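Local structure of arabinan-endo 1,5-alpha-l-arabinase (Bacillus subtilis, 1UV4) at residues I174-P187 with L198-T212. The protein hydrolyses internal alpha-1,5-linked arabinofuranosyl bonds of plant cell-wall arabinan and carries one bound calcium ion per subunit. Numbering follows the deposited sequence.
Sequences IAARPNNGGALEAP and LMVSFDKCCDGVNST
A kink at chi3 (77°) in the otherwise extended chain of R177 lays its guanidinium flat over the ring of F202, whose CG lies beside the backbone N. The two planes are only 3° apart, and the pair illustrates how a five-bladed beta-propeller, the fold of family 43 glycosidases, ties the loop between two blades to the first hairpin of the second. The stack is both cation-pi, with R177 CZ 4.0 Å from the ring centroid, and CH-pi, through R177 CD over the same face. N180 CB lies over the rim of the opposite face of the guanidinium. Rotation is fixed by a bond in the guanidinium plane, R177 NH1 to A183 O at 2.9 Å. D203 N grips the same carbonyl oxygen from the opposite face of its plane, in a nearly straight bond.

Beyond A183 the antiparallel strands 184-187 and 198-203 pair at E185 and S201, where each backbone N donates to the other's O. L184 and F202 form the next, non-hydrogen-bonded pair, and L184 CB touches F202 CD1. Farther along, L198 CD2 packs on A175 CB and I174 CD1, joining the hairpin to the end of the preceding blade.

On the face opposite L184 and F202, together with S201, stands E185, the inferred proton donor, near D133, thought to modulate its pKa. Its carboxylate crosses that of D203 steeply, planes 77° apart, with E185 OE1 only 2.5 Å from D203 OD2. A water molecule lies 2.8 Å from both E185 OE1 and N210 O.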
loop_
_atom_site.group_PDB
_atom_site.type_symbol
_atom_site.label_atom_id
_atom_site.label_comp_id
_atom_site.label_asym_id
_atom_site.label_seq_id
_atom_site.Cartn_x
_atom_site.Cartn_y
_atom_site.Cartn_z
ATOM N N ILE A 174 7.800 6.625 11.117
ATOM C CA ILE A 174 8.852 6.603 10.082
ATOM C C ILE A 174 8.730 7.619 8.948
ATOM O O ILE A 174 9.720 7.867 8.249
ATOM C CB ILE A 174 9.059 5.172 9.503
ATOM C CG1 ILE A 174 7.809 4.614 8.863
ATOM C CG2 ILE A 174 9.625 4.239 10.579
ATOM C CD1 ILE A 174 8.047 3.293 8.121
ATOM N N ALA A 175 7.560 8.255 8.774
ATOM C CA ALA A 175 7.450 9.373 7.828
ATOM C C ALA A 175 6.292 10.242 8.209
ATOM O O ALA A 175 5.283 9.758 8.697
ATOM C CB ALA A 175 7.316 8.919 6.333
ATOM N N ALA A 176 6.475 11.548 8.034
ATOM C CA ALA A 176 5.425 12.527 8.372
ATOM C C ALA A 176 5.586 13.755 7.482
ATOM O O ALA A 176 6.663 14.034 6.965
ATOM C CB ALA A 176 5.573 12.914 9.838
ATOM N N ARG A 177 4.520 14.550 7.348
ATOM C CA ARG A 177 4.602 15.849 6.705
ATOM C C ARG A 177 3.976 16.903 7.608
ATOM O O ARG A 177 2.913 17.422 7.318
ATOM C CB ARG A 177 3.944 15.873 5.345
ATOM C CG ARG A 177 4.544 14.874 4.345
ATOM C CD ARG A 177 3.905 15.014 3.005
ATOM N NE ARG A 177 4.387 16.151 2.262
ATOM C CZ ARG A 177 3.775 16.669 1.211
ATOM N NH1 ARG A 177 2.609 16.175 0.797
ATOM N NH2 ARG A 177 4.315 17.701 0.577
ATOM N N PRO A 178 4.688 17.241 8.687
ATOM C CA PRO A 178 4.134 18.125 9.738
ATOM C C PRO A 178 3.745 19.499 9.226
ATOM O O PRO A 178 2.811 20.100 9.818
ATOM C CB PRO A 178 5.273 18.210 10.756
ATOM C CG PRO A 178 6.490 17.745 10.041
ATOM C CD PRO A 178 6.053 16.795 9.017
ATOM N N ASN A 179 4.412 19.981 8.168
ATOM C CA ASN A 179 4.138 21.316 7.626
ATOM C C ASN A 179 3.365 21.308 6.312
ATOM O O ASN A 179 3.110 22.363 5.724
ATOM C CB ASN A 179 5.444 22.142 7.569
ATOM C CG ASN A 179 5.964 22.472 8.968
ATOM O OD1 ASN A 179 7.045 22.051 9.348
ATOM N ND2 ASN A 179 5.174 23.227 9.749
ATOM N N ASN A 180 2.889 20.139 5.891
ATOM C CA ASN A 180 2.042 20.043 4.699
ATOM C C ASN A 180 0.817 19.178 4.999
ATOM O O ASN A 180 0.426 18.319 4.209
ATOM C CB ASN A 180 2.826 19.447 3.506
ATOM C CG ASN A 180 3.806 20.405 2.871
ATOM O OD1 ASN A 180 3.471 21.164 1.948
ATOM N ND2 ASN A 180 5.043 20.374 3.353
ATOM N N GLY A 181 0.245 19.398 6.181
ATOM C CA GLY A 181 -1.015 18.821 6.556
ATOM C C GLY A 181 -1.045 17.340 6.771
ATOM O O GLY A 181 -2.129 16.737 6.818
ATOM N N GLY A 182 0.129 16.717 6.922
ATOM C CA GLY A 182 0.222 15.274 7.021
ATOM C C GLY A 182 -0.160 14.572 5.746
ATOM O O GLY A 182 -0.513 13.411 5.763
ATOM N N ALA A 183 -0.011 15.236 4.600
ATOM C CA ALA A 183 -0.521 14.695 3.359
ATOM C C ALA A 183 0.415 13.676 2.738
ATOM O O ALA A 183 1.076 13.913 1.716
ATOM C CB ALA A 183 -0.857 15.819 2.400
ATOM N N LEU A 184 0.485 12.519 3.376
ATOM C CA LEU A 184 1.192 11.373 2.841
ATOM C C LEU A 184 0.488 10.078 3.277
ATOM O O LEU A 184 -0.279 10.090 4.242
ATOM C CB LEU A 184 2.659 11.349 3.257
ATOM C CG LEU A 184 2.990 10.845 4.668
ATOM C CD1 LEU A 184 4.508 10.751 4.822
ATOM C CD2 LEU A 184 2.404 11.714 5.682
ATOM N N GLU A 185 0.705 9.021 2.506
ATOM C CA GLU A 185 0.010 7.751 2.691
ATOM C C GLU A 185 0.753 6.619 2.023
ATOM O O GLU A 185 1.733 6.814 1.340
ATOM C CB GLU A 185 -1.412 7.841 2.100
ATOM C CG GLU A 185 -1.441 8.008 0.581
ATOM C CD GLU A 185 -2.795 7.735 -0.094
ATOM O OE1 GLU A 185 -3.645 8.628 -0.047
ATOM O OE2 GLU A 185 -3.020 6.666 -0.752
ATOM N N ALA A 186 0.244 5.421 2.234
ATOM C CA ALA A 186 0.530 4.306 1.301
ATOM C C ALA A 186 2.000 3.944 1.300
ATOM O O ALA A 186 2.639 3.899 0.284
ATOM C CB ALA A 186 0.038 4.632 -0.102
ATOM N N PRO A 187 2.517 3.545 2.436
ATOM C CA PRO A 187 3.915 3.121 2.436
ATOM C C PRO A 187 4.175 1.811 1.682
ATOM O O PRO A 187 3.353 0.928 1.599
ATOM C CB PRO A 187 4.203 2.932 3.917
ATOM C CG PRO A 187 2.898 2.485 4.474
ATOM C CD PRO A 187 1.884 3.375 3.754
ATOM N N LEU A 198 12.054 3.228 2.094
ATOM C CA LEU A 198 10.642 3.569 2.280
ATOM C C LEU A 198 10.193 4.461 1.122
ATOM O O LEU A 198 10.812 5.482 0.853
ATOM C CB LEU A 198 10.436 4.305 3.567
ATOM C CG LEU A 198 9.014 4.796 3.832
ATOM C CD1 LEU A 198 8.013 3.662 3.997
ATOM C CD2 LEU A 198 9.014 5.664 5.091
ATOM N N MET A 199 9.156 4.066 0.408
ATOM C CA MET A 199 8.459 4.938 -0.509
ATOM C C MET A 199 7.085 5.266 0.065
ATOM O O MET A 199 6.455 4.423 0.685
ATOM C CB MET A 199 8.249 4.285 -1.860
ATOM C CG MET A 199 9.460 3.840 -2.524
ATOM S SD MET A 199 9.058 3.247 -4.221
ATOM C CE MET A 199 10.655 2.853 -4.839
ATOM N N VAL A 200 6.650 6.511 -0.109
ATOM C CA VAL A 200 5.320 6.930 0.288
ATOM C C VAL A 200 4.694 7.704 -0.879
ATOM O O VAL A 200 5.381 8.149 -1.792
ATOM C CB VAL A 200 5.329 7.807 1.560
ATOM C CG1 VAL A 200 5.959 7.085 2.687
ATOM C CG2 VAL A 200 6.048 9.121 1.317
ATOM N N SER A 201 3.369 7.770 -0.897
ATOM C CA SER A 201 2.663 8.708 -1.753
ATOM C C SER A 201 2.490 10.036 -1.011
ATOM O O SER A 201 1.989 10.039 0.102
ATOM C CB SER A 201 1.305 8.122 -2.123
ATOM O OG SER A 201 1.463 6.934 -2.868
ATOM N N PHE A 202 2.949 11.135 -1.593
ATOM C CA PHE A 202 2.598 12.472 -1.133
ATOM C C PHE A 202 1.261 12.784 -1.807
ATOM O O PHE A 202 1.115 12.550 -3.009
ATOM C CB PHE A 202 3.643 13.516 -1.580
ATOM C CG PHE A 202 4.888 13.594 -0.734
ATOM C CD1 PHE A 202 5.101 12.761 0.356
ATOM C CD2 PHE A 202 5.866 14.508 -1.076
ATOM C CE1 PHE A 202 6.278 12.817 1.096
ATOM C CE2 PHE A 202 7.020 14.617 -0.316
ATOM C CZ PHE A 202 7.219 13.776 0.783
ATOM N N ASP A 203 0.313 13.312 -1.063
ATOM C CA ASP A 203 -1.032 13.605 -1.563
ATOM C C ASP A 203 -1.196 15.107 -1.626
ATOM O O ASP A 203 -0.424 15.847 -1.064
ATOM C CB ASP A 203 -2.101 13.091 -0.578
ATOM C CG ASP A 203 -2.218 11.570 -0.526
ATOM O OD1 ASP A 203 -1.621 10.863 -1.364
ATOM O OD2 ASP A 203 -2.900 11.004 0.375
ATOM N N LYS A 204 -2.227 15.545 -2.320
ATOM C CA LYS A 204 -2.634 16.936 -2.239
ATOM C C LYS A 204 -3.272 17.186 -0.886
ATOM O O LYS A 204 -4.181 16.466 -0.473
ATOM C CB LYS A 204 -3.575 17.271 -3.385
ATOM C CG LYS A 204 -2.811 17.460 -4.704
ATOM C CD LYS A 204 -3.236 16.447 -5.782
ATOM C CE LYS A 204 -3.481 17.145 -7.144
ATOM N NZ LYS A 204 -4.185 16.253 -8.134
ATOM N N CYS A 205 -2.796 18.215 -0.192
ATOM C CA CYS A 205 -3.229 18.476 1.186
ATOM C C CYS A 205 -4.469 19.335 1.248
ATOM O O CYS A 205 -5.212 19.325 2.237
ATOM C CB CYS A 205 -2.128 19.233 1.927
ATOM S SG CYS A 205 -1.783 20.855 1.221
ATOM N N CYS A 206 -4.665 20.134 0.208
ATOM C CA CYS A 206 -5.399 21.375 0.371
ATOM C C CYS A 206 -6.513 21.649 -0.626
ATOM O O CYS A 206 -7.089 22.754 -0.618
ATOM C CB CYS A 206 -4.392 22.525 0.390
ATOM S SG CYS A 206 -3.165 22.268 1.697
ATOM N N ASP A 207 -6.851 20.629 -1.424
ATOM C CA ASP A 207 -7.890 20.758 -2.452
ATOM C C ASP A 207 -9.223 20.096 -2.080
ATOM O O ASP A 207 -10.151 20.091 -2.885
ATOM C CB ASP A 207 -7.379 20.207 -3.796
ATOM C CG ASP A 207 -7.097 18.724 -3.758
ATOM O OD1 ASP A 207 -7.120 18.125 -2.643
ATOM O OD2 ASP A 207 -6.827 18.086 -4.798
ATOM N N GLY A 208 -9.332 19.550 -0.874
ATOM C CA GLY A 208 -10.571 18.899 -0.447
ATOM C C GLY A 208 -10.837 17.513 -1.036
ATOM O O GLY A 208 -11.904 16.952 -0.807
ATOM N N VAL A 209 -9.881 16.963 -1.779
ATOM C CA VAL A 209 -10.033 15.655 -2.426
ATOM C C VAL A 209 -8.921 14.740 -1.948
ATOM O O VAL A 209 -9.171 13.555 -1.663
ATOM C CB VAL A 209 -9.990 15.753 -3.981
ATOM C CG1 VAL A 209 -9.974 14.340 -4.647
ATOM C CG2 VAL A 209 -11.154 16.589 -4.523
ATOM N N ASN A 210 -7.691 15.263 -1.877
ATOM C CA ASN A 210 -6.573 14.527 -1.279
ATOM C C ASN A 210 -6.179 13.251 -1.994
ATOM O O ASN A 210 -5.731 12.296 -1.347
ATOM C CB ASN A 210 -6.852 14.241 0.202
ATOM C CG ASN A 210 -7.413 15.434 0.934
ATOM O OD1 ASN A 210 -8.466 15.349 1.559
ATOM N ND2 ASN A 210 -6.723 16.569 0.844
ATOM N N SER A 211 -6.240 13.275 -3.326
ATOM C CA SER A 211 -5.682 12.198 -4.112
ATOM C C SER A 211 -4.164 12.207 -4.044
ATOM O O SER A 211 -3.514 13.151 -3.600
ATOM C CB SER A 211 -6.122 12.282 -5.564
ATOM O OG SER A 211 -5.953 10.979 -6.149
ATOM N N THR A 212 -3.580 11.100 -4.486
ATOM C CA THR A 212 -2.150 11.020 -4.603
ATOM C C THR A 212 -1.644 12.010 -5.661
ATOM O O THR A 212 -2.346 12.372 -6.571
ATOM C CB THR A 212 -1.704 9.613 -4.989
ATOM O OG1 THR A 212 -2.426 9.194 -6.142
ATOM C CG2 THR A 212 -1.996 8.599 -3.896
HETATM O O HOH W 1 -5.680 9.501 -1.692
#